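Local coordinates for protein copper-containing nitrite reductase (Bradyrhizobium sp. ORS 375, PDB 6THE) that probably catalyses the one-electron reduction of nitrite to nitric oxide, as the copper-containing core of a larger heme-cupredoxin nitrite reductase, at residues 35-40 and 78-83; 127-132 and 178-183; 208-213 and 297-302. All blocks are in the same frame, centred on the assembly; numbering follows the deposited sequence.

Interaction 1: 35-40 and 78-83. With 9JE (pentane-1,5-diol), chain O.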
loop_
_atom_site.group_PDB
_atom_site.type_symbol
_atom_site.label_atom_id
_atom_site.label_comp_id
_atom_site.label_asym_id
_atom_site.label_seq_id
_atom_site.Cartn_x
_atom_site.Cartn_y
_atom_site.Cartn_z
ATOM N N SER A 35 -14.179 21.373 18.725
ATOM C CA SER A 35 -12.757 21.084 18.816
ATOM C C SER A 35 -12.240 21.460 20.203
ATOM O O SER A 35 -12.310 22.622 20.603
ATOM C CB SER A 35 -11.986 21.778 17.723
ATOM O OG SER A 35 -12.185 23.183 17.773
ATOM N N VAL A 36 -11.732 20.455 20.928
ATOM C CA VAL A 36 -11.272 20.627 22.296
ATOM C C VAL A 36 -9.831 20.135 22.402
ATOM O O VAL A 36 -9.484 19.086 21.859
ATOM C CB VAL A 36 -12.181 19.892 23.304
ATOM C CG1 VAL A 36 -11.903 20.317 24.738
ATOM C CG2 VAL A 36 -13.660 20.058 22.982
ATOM N N GLU A 37 -9.004 20.913 23.110
ATOM C CA GLU A 37 -7.653 20.512 23.466
ATOM C C GLU A 37 -7.632 20.168 24.953
ATOM O O GLU A 37 -7.965 21.008 25.788
ATOM C CB GLU A 37 -6.658 21.636 23.171
ATOM C CG GLU A 37 -6.704 22.146 21.742
ATOM C CD GLU A 37 -5.771 23.310 21.448
ATOM O OE1 GLU A 37 -6.010 24.018 20.452
ATOM O OE2 GLU A 37 -4.805 23.505 22.215
ATOM N N LEU A 38 -7.249 18.926 25.273
ATOM C CA LEU A 38 -7.250 18.463 26.651
ATOM C C LEU A 38 -6.132 17.447 26.876
ATOM O O LEU A 38 -5.674 16.796 25.937
ATOM C CB LEU A 38 -8.631 17.887 26.993
ATOM C CG LEU A 38 -9.010 16.565 26.324
ATOM C CD1 LEU A 38 -8.785 15.399 27.276
ATOM C CD2 LEU A 38 -10.462 16.592 25.873
ATOM N N GLU A 39 -5.706 17.333 28.140
ATOM C CA GLU A 39 -4.700 16.375 28.563
ATOM C C GLU A 39 -5.373 15.023 28.782
ATOM O O GLU A 39 -6.287 14.907 29.597
ATOM C CB GLU A 39 -4.013 16.869 29.840
ATOM C CG GLU A 39 -2.697 16.170 30.141
ATOM C CD GLU A 39 -1.498 16.616 29.318
ATOM O OE1 GLU A 39 -1.620 17.617 28.579
ATOM O OE2 GLU A 39 -0.441 15.962 29.419
ATOM N N GLY A 40 -4.912 14.010 28.042
ATOM C CA GLY A 40 -5.516 12.688 28.076
ATOM C C GLY A 40 -4.486 11.585 28.300
ATOM O O GLY A 40 -3.287 11.801 28.129
ATOM N N ALA A 78 -13.130 27.911 23.976
ATOM C CA ALA A 78 -12.568 29.214 24.295
ATOM C C ALA A 78 -11.137 29.074 24.811
ATOM O O ALA A 78 -10.338 29.999 24.678
ATOM C CB ALA A 78 -13.449 29.920 25.295
ATOM N N ASP A 79 -10.825 27.907 25.388
ATOM C CA ASP A 79 -9.542 27.669 26.032
ATOM C C ASP A 79 -8.558 27.031 25.052
ATOM O O ASP A 79 -7.436 26.701 25.432
ATOM C CB ASP A 79 -9.705 26.863 27.326
ATOM C CG ASP A 79 -10.401 25.524 27.144
ATOM O OD1 ASP A 79 -11.490 25.504 26.533
ATOM O OD2 ASP A 79 -9.852 24.511 27.619
ATOM N N SER A 80 -8.985 26.871 23.793
ATOM C CA SER A 80 -8.141 26.313 22.747
ATOM C C SER A 80 -7.034 27.300 22.384
ATOM O O SER A 80 -7.217 28.512 22.493
ATOM C CB SER A 80 -8.953 25.929 21.537
ATOM O OG SER A 80 -9.812 24.838 21.830
ATOM N N ALA A 81 -5.889 26.762 21.948
ATOM C CA ALA A 81 -4.717 27.565 21.644
ATOM C C ALA A 81 -4.445 27.570 20.141
ATOM O O ALA A 81 -3.530 28.252 19.680
ATOM C CB ALA A 81 -3.529 27.051 22.422
ATOM N N MET A 82 -5.252 26.815 19.385
ATOM C CA MET A 82 -5.027 26.637 17.959
ATOM C C MET A 82 -6.317 26.892 17.181
ATOM O O MET A 82 -7.415 26.739 17.715
ATOM C CB MET A 82 -4.532 25.219 17.651
ATOM C CG MET A 82 -3.189 24.881 18.277
ATOM S SD MET A 82 -1.818 25.892 17.657
ATOM C CE MET A 82 -1.649 25.253 15.991
ATOM N N ILE A 83 -6.153 27.286 15.912
ATOM C CA ILE A 83 -7.242 27.362 14.951
ATOM C C ILE A 83 -7.552 25.939 14.492
ATOM O O ILE A 83 -6.638 25.147 14.265
ATOM C CB ILE A 83 -6.860 28.278 13.767
ATOM C CG1 ILE A 83 -6.414 29.666 14.239
ATOM C CG2 ILE A 83 -7.994 28.367 12.754
ATOM C CD1 ILE A 83 -5.592 30.432 13.226
HETATM C C02 9JE O . -16.120 23.733 26.365
HETATM C C03 9JE O . -14.664 23.798 26.751
HETATM C C04 9JE O . -14.171 22.560 27.463
HETATM C C05 9JE O . -12.726 22.645 27.892
HETATM C C06 9JE O . -12.549 22.914 29.366
HETATM O O01 9JE O . -16.548 24.933 25.744
HETATM O O07 9JE O . -11.223 23.319 29.661
HETATM O O HOH W 1 -9.648 23.393 24.181
#

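Interaction 2: 127-132 and 178-183. With 9JE (pentane-1,5-diol), chain Q.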
loop_
_atom_site.group_PDB
_atom_site.type_symbol
_atom_site.label_atom_id
_atom_site.label_comp_id
_atom_site.label_asym_id
_atom_site.label_seq_id
_atom_site.Cartn_x
_atom_site.Cartn_y
_atom_site.Cartn_z
ATOM N N THR A 127 -5.953 22.539 9.160
ATOM C CA THR A 127 -5.336 23.804 9.524
ATOM C C THR A 127 -3.820 23.622 9.551
ATOM O O THR A 127 -3.328 22.666 10.147
ATOM C CB THR A 127 -5.887 24.320 10.861
ATOM O OG1 THR A 127 -7.313 24.315 10.791
ATOM C CG2 THR A 127 -5.402 25.710 11.212
ATOM N N PRO A 128 -3.039 24.513 8.891
ATOM C CA PRO A 128 -1.575 24.435 8.917
ATOM C C PRO A 128 -0.982 24.403 10.326
ATOM O O PRO A 128 -1.338 25.221 11.172
ATOM C CB PRO A 128 -1.138 25.712 8.183
ATOM C CG PRO A 128 -2.295 26.017 7.259
ATOM C CD PRO A 128 -3.525 25.617 8.046
ATOM N N MET A 129 -0.090 23.432 10.570
ATOM C CA MET A 129 0.223 22.408 9.586
ATOM C C MET A 129 -0.650 21.179 9.831
ATOM O O MET A 129 -0.834 20.752 10.970
ATOM C CB MET A 129 1.713 22.039 9.564
ATOM C CG MET A 129 2.225 21.347 10.814
ATOM S SD MET A 129 3.753 20.417 10.501
ATOM C CE MET A 129 4.945 21.752 10.393
ATOM N N VAL A 130 -1.181 20.632 8.731
ATOM C CA VAL A 130 -2.284 19.683 8.738
ATOM C C VAL A 130 -1.849 18.370 9.388
ATOM O O VAL A 130 -2.630 17.750 10.107
ATOM C CB VAL A 130 -2.842 19.471 7.315
ATOM C CG1 VAL A 130 -4.014 18.501 7.289
ATOM C CG2 VAL A 130 -3.231 20.788 6.658
ATOM N N ALA A 131 -0.597 17.968 9.135
ATOM C CA ALA A 131 -0.057 16.708 9.624
ATOM C C ALA A 131 -0.025 16.691 11.152
ATOM O O ALA A 131 -0.191 15.636 11.760
ATOM C CB ALA A 131 1.312 16.471 9.039
ATOM N N GLU A 132 0.182 17.869 11.756
ATOM C CA GLU A 132 0.257 18.019 13.201
ATOM C C GLU A 132 -1.135 17.878 13.814
ATOM O O GLU A 132 -1.305 17.177 14.809
ATOM C CB GLU A 132 0.897 19.363 13.560
ATOM C CG GLU A 132 0.928 19.650 15.052
ATOM C CD GLU A 132 1.535 20.985 15.450
ATOM O OE1 GLU A 132 2.027 21.088 16.591
ATOM O OE2 GLU A 132 1.509 21.920 14.624
ATOM N N PHE A 178 3.917 17.210 21.243
ATOM C CA PHE A 178 4.147 16.894 19.843
ATOM C C PHE A 178 5.583 17.248 19.461
ATOM O O PHE A 178 6.110 18.272 19.892
ATOM C CB PHE A 178 3.131 17.633 18.966
ATOM C CG PHE A 178 3.321 17.466 17.479
ATOM C CD1 PHE A 178 2.800 16.366 16.814
ATOM C CD2 PHE A 178 4.014 18.416 16.741
ATOM C CE1 PHE A 178 2.973 16.216 15.446
ATOM C CE2 PHE A 178 4.188 18.264 15.374
ATOM C CZ PHE A 178 3.665 17.166 14.730
ATOM N N SER A 179 6.201 16.381 18.651
ATOM C CA SER A 179 7.536 16.612 18.126
ATOM C C SER A 179 7.472 16.765 16.609
ATOM O O SER A 179 7.084 15.834 15.902
ATOM C CB SER A 179 8.481 15.510 18.536
ATOM O OG SER A 179 9.801 15.786 18.091
ATOM N N VAL A 180 7.857 17.953 16.128
ATOM C CA VAL A 180 7.804 18.295 14.715
ATOM C C VAL A 180 8.938 17.584 13.976
ATOM O O VAL A 180 8.836 17.327 12.778
ATOM C CB VAL A 180 7.824 19.824 14.500
ATOM C CG1 VAL A 180 9.149 20.460 14.897
ATOM C CG2 VAL A 180 7.439 20.218 13.082
ATOM N N GLU A 181 10.007 17.257 14.714
ATOM C CA GLU A 181 11.182 16.597 14.165
ATOM C C GLU A 181 10.830 15.162 13.780
ATOM O O GLU A 181 11.186 14.708 12.693
ATOM C CB GLU A 181 12.337 16.632 15.170
ATOM C CG GLU A 181 12.886 18.025 15.436
ATOM C CD GLU A 181 12.105 18.891 16.413
ATOM O OE1 GLU A 181 12.493 20.063 16.597
ATOM O OE2 GLU A 181 11.114 18.398 16.992
ATOM N N LYS A 182 10.126 14.466 14.682
ATOM C CA LYS A 182 9.715 13.085 14.481
ATOM C C LYS A 182 8.676 13.003 13.364
ATOM O O LYS A 182 8.666 12.042 12.597
ATOM C CB LYS A 182 9.152 12.491 15.777
ATOM C CG LYS A 182 10.150 11.750 16.660
ATOM C CD LYS A 182 10.891 12.638 17.638
ATOM C CE LYS A 182 11.648 11.862 18.695
ATOM N NZ LYS A 182 10.733 11.229 19.677
ATOM N N LEU A 183 7.805 14.019 13.294
ATOM C CA LEU A 183 6.719 14.082 12.327
ATOM C C LEU A 183 7.288 14.093 10.910
ATOM O O LEU A 183 6.870 13.300 10.068
ATOM C CB LEU A 183 5.878 15.334 12.613
ATOM C CG LEU A 183 4.584 15.514 11.812
ATOM C CD1 LEU A 183 4.823 16.265 10.511
ATOM C CD2 LEU A 183 3.864 14.195 11.565
HETATM C C02 9JE Q . -1.458 29.122 11.104
HETATM C C03 9JE Q . -2.719 28.644 10.431
HETATM C C04 9JE Q . -3.432 29.721 9.650
HETATM C C05 9JE Q . -4.899 29.438 9.438
HETATM C C06 9JE Q . -5.617 30.516 8.666
HETATM O O01 9JE Q . -1.137 28.318 12.226
HETATM O O07 9JE Q . -5.465 30.337 7.268
#

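Interaction 3: 208-213 and 297-302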
loop_
_atom_site.group_PDB
_atom_site.type_symbol
_atom_site.label_atom_id
_atom_site.label_comp_id
_atom_site.label_asym_id
_atom_site.label_seq_id
_atom_site.Cartn_x
_atom_site.Cartn_y
_atom_site.Cartn_z
ATOM N N ALA A 208 -18.284 -9.825 20.938
ATOM C CA ALA A 208 -19.284 -10.426 20.072
ATOM C C ALA A 208 -19.570 -11.847 20.553
ATOM O O ALA A 208 -18.863 -12.366 21.414
ATOM C CB ALA A 208 -18.798 -10.411 18.643
ATOM N N LYS A 209 -20.616 -12.463 19.991
ATOM C CA LYS A 209 -20.984 -13.825 20.338
ATOM C C LYS A 209 -20.877 -14.713 19.099
ATOM O O LYS A 209 -20.874 -14.217 17.973
ATOM C CB LYS A 209 -22.372 -13.861 20.988
ATOM C CG LYS A 209 -22.452 -13.200 22.359
ATOM C CD LYS A 209 -23.804 -13.323 23.026
ATOM C CE LYS A 209 -23.852 -12.649 24.382
ATOM N NZ LYS A 209 -25.153 -12.863 25.059
ATOM N N VAL A 210 -20.776 -16.027 19.332
ATOM C CA VAL A 210 -20.588 -17.012 18.279
ATOM C C VAL A 210 -21.791 -16.973 17.337
ATOM O O VAL A 210 -22.928 -17.149 17.769
ATOM C CB VAL A 210 -20.363 -18.422 18.863
ATOM C CG1 VAL A 210 -20.312 -19.493 17.783
ATOM C CG2 VAL A 210 -19.116 -18.486 19.732
ATOM N N GLY A 211 -21.515 -16.731 16.050
ATOM C CA GLY A 211 -22.537 -16.721 15.016
ATOM C C GLY A 211 -22.878 -15.309 14.543
ATOM O O GLY A 211 -23.687 -15.140 13.632
ATOM N N ASP A 212 -22.254 -14.305 15.172
ATOM C CA ASP A 212 -22.522 -12.909 14.871
ATOM C C ASP A 212 -21.753 -12.485 13.624
ATOM O O ASP A 212 -20.602 -12.876 13.433
ATOM C CB ASP A 212 -22.162 -11.997 16.049
ATOM C CG ASP A 212 -23.120 -12.091 17.225
ATOM O OD1 ASP A 212 -24.254 -12.578 17.029
ATOM O OD2 ASP A 212 -22.725 -11.672 18.331
ATOM N N THR A 213 -22.415 -11.683 12.782
ATOM C CA THR A 213 -21.757 -10.987 11.689
ATOM C C THR A 213 -21.291 -9.625 12.195
ATOM O O THR A 213 -22.091 -8.839 12.701
ATOM C CB THR A 213 -22.659 -10.886 10.450
ATOM O OG1 THR A 213 -23.924 -10.355 10.847
ATOM C CG2 THR A 213 -22.858 -12.214 9.753
ATOM N N GLN A 297 -17.608 -14.927 23.044
ATOM C CA GLN A 297 -18.124 -15.843 24.049
ATOM C C GLN A 297 -19.241 -16.688 23.442
ATOM O O GLN A 297 -20.063 -16.183 22.680
ATOM C CB GLN A 297 -18.620 -15.066 25.271
ATOM C CG GLN A 297 -17.513 -14.346 26.031
ATOM C CD GLN A 297 -18.029 -13.439 27.123
ATOM O OE1 GLN A 297 -19.082 -13.673 27.713
ATOM N NE2 GLN A 297 -17.277 -12.387 27.406
ATOM N N GLY A 298 -19.252 -17.980 23.795
ATOM C CA GLY A 298 -20.273 -18.905 23.331
ATOM C C GLY A 298 -19.782 -20.352 23.319
ATOM O O GLY A 298 -18.699 -20.647 23.821
ATOM N N PRO A 299 -20.568 -21.296 22.746
ATOM C CA PRO A 299 -20.176 -22.706 22.695
ATOM C C PRO A 299 -19.119 -22.977 21.626
ATOM O O PRO A 299 -19.006 -22.232 20.654
ATOM C CB PRO A 299 -21.491 -23.417 22.340
ATOM C CG PRO A 299 -22.263 -22.394 21.533
ATOM C CD PRO A 299 -21.879 -21.052 22.123
ATOM N N GLU A 300 -18.360 -24.061 21.824
ATOM C CA GLU A 300 -17.278 -24.446 20.930
ATOM C C GLU A 300 -17.855 -25.065 19.659
ATOM O O GLU A 300 -18.888 -25.732 19.701
ATOM C CB GLU A 300 -16.322 -25.410 21.636
ATOM C CG GLU A 300 -15.549 -24.767 22.777
ATOM C CD GLU A 300 -14.768 -25.721 23.666
ATOM O OE1 GLU A 300 -13.744 -25.289 24.232
ATOM O OE2 GLU A 300 -15.189 -26.890 23.798
ATOM N N ASN A 301 -17.166 -24.831 18.537
ATOM C CA ASN A 301 -17.564 -25.348 17.237
ATOM C C ASN A 301 -16.458 -26.258 16.707
ATOM O O ASN A 301 -15.554 -25.797 16.012
ATOM C CB ASN A 301 -17.913 -24.213 16.267
ATOM C CG ASN A 301 -18.686 -24.666 15.045
ATOM O OD1 ASN A 301 -18.821 -25.861 14.787
ATOM N ND2 ASN A 301 -19.202 -23.715 14.284
ATOM N N PRO A 302 -16.499 -27.576 17.020
ATOM C CA PRO A 302 -15.413 -28.498 16.676
ATOM C C PRO A 302 -15.236 -28.756 15.180
ATOM O O PRO A 302 -14.187 -29.235 14.754
ATOM C CB PRO A 302 -15.807 -29.813 17.372
ATOM C CG PRO A 302 -16.861 -29.414 18.385
ATOM C CD PRO A 302 -17.586 -28.247 17.749
#

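Interaction 1: 35-40 and 78-83
Glu37 OE1 is shared by the Ala81 amide of the 78-83 loop, a weaker bond from Met82 N, and the imidazole of His84, the residue that follows the loop. Ala81 N donates to Glu37 OE1 at 3.1 Å, coming from above the carboxylate plane, 51° out of it. Met82 N lies equally close to Glu37 OE1, at 3.1 Å, but its N-H is poorly aimed. Ala81 N also reaches Glu37 OE2 in a weak bond of 3.4 Å, so one amide is shared by both carboxylate oxygens. The glutamate reaches the loop because its CG stands anti to the carbonyl carbon (chi1 -54°) and the chain runs out extended from there, alongside Ser80. Since His84 is a copper ligand, the carboxylate is a second-shell group that probably orients and polarises its ring. With an alanine here, the Ala81 amide and His84 NE2 would probably lose this acceptor, and the imidazole a support beyond its copper bond.

Nearer the strand, a water accepts from Glu37 N at 2.8 Å and bonds to Ser80 OG at 2.8 Å, tying the strand's main chain to the loop; Asn76 is a further partner of Ser80 OG. One residue earlier in the loop, a pentane-1,5-diol molecule donates from O07 to Asp79 OD2 at 2.7 Å, while its C05 rests against Val36 CG1 at 4.0 Å. Trp51, on strand 46-53, touches the side chains of both Glu37 and Met82. A carboxylate from a sheet strand bracing the loop that leads into a copper-ligand histidine places this contact in the second shell of the type 1 copper site of a cupredoxin domain.

Interaction 2: 127-132 and 178-183
The starts of helices 130-135 and 180-185 approach where Ala131 meets Leu183; the nearest CA atoms, of Glu132 and Leu183, are 7.6 Å apart. In this two-domain cupredoxin fold, the first helix follows Cys125 and carries His133, both copper ligands, and the second precedes strand 190-193 at the edge of a sheet of the other domain. A cis peptide bond joins Pro128 to Met129, which takes the N-cap position of helix 130-135; Ser179 is the N-cap residue of the partner helix. Pro128 O accepts from O01 of a pentane-1,5-diol at 3.3 Å.

No hydrogen bond links the two segments, and side-chain packing carries the contact. Glu132 lays its aliphatic part across one face of Phe178: CG sits 3.6 Å from the ring centroid and 14° off the normal, a CH-pi contact. With CG anti to the backbone N (chi1 176°) the Phe178 ring swings toward Glu132, and chi2 of 84° turns its face to the glutamate. The carboxylate carries on past the ring centre, so that Glu132 OE1 comes to 3.3 Å from Phe178 CD2.

Next to this pair, Ala131 CB meets Leu183 CD1 at 3.8 Å. Met129 lies against the same leucine, SD to Leu183 CD1 at 4.3 Å. Ala284 of a second subunit packs on both Ala131 and Leu183, so the two helix starts also form part of the subunit interface. The terminal methyl of Met129, CE, touches Val180 CG2 at 4.0 Å.

Interaction 3: 208-213 and 297-302
Val210 sets CG1 anti to its own amide nitrogen (chi1 174°), which leaves CG2 beside that nitrogen and directed at Gly298, whose CA it meets at 3.8 Å. The same side chain approaches Pro299, with Val210 CB 4.5 Å from Pro299 CD, and Pro273 touches it from outside the two segments.

Before the valine in sequence, strand 206-209 pairs in parallel with the end of strand 292-297. Gln297 N donates to Ala208 O at 3.3 Å, fairly straight and in the carbonyl plane. Gln297 O then takes a weak bond of 3.4 Å from Val210 N, while Lys209 CA makes a C-H...O contact with the same oxygen. Lys209 and Gln297 thus form a parallel bridge with both side chains on one face of the sheet.

Beyond the bridge the chain leaves the strand in a type II turn from Lys209 to Asp212, with Gly211 at its third position. Asp212 N closes the turn on Lys209 O at 3.1 Å. Inside the turn, Asp212 OD2 accepts from Lys209 N at 2.8 Å, met from above the carboxylate plane, and so holds the amide that points away from Gln297. Between the segments both hydrogen bonds run from main chain to main chain, which implies a pairing that does not depend on side-chain identity, with Val210 against Gly298 CA and Pro299 as its apolar supplement.

From the N terminus, interaction 1 comes first: strand 28-43 meets the 78-83 loop after an excursion through strands 46-53, 62-65 and 69-76, all in the first cupredoxin domain. Interaction 2 closes the 45-residue run between its segments, joining helix 130-135 at the copper site to helix 180-185, which leads into strand 190-193 of the second domain's sheet. Interaction 3 closes the longest excursion, bringing strand 206-209 beside the end of strand 292-297. The three are in series and neither nest nor cross. Interactions 1 and 2 touch where Ile83 O meets Thr127 CG2, whereas interaction 3 lies on the opposite side of the chain's centre, about 27 Å from interaction 1 at the nearest atoms.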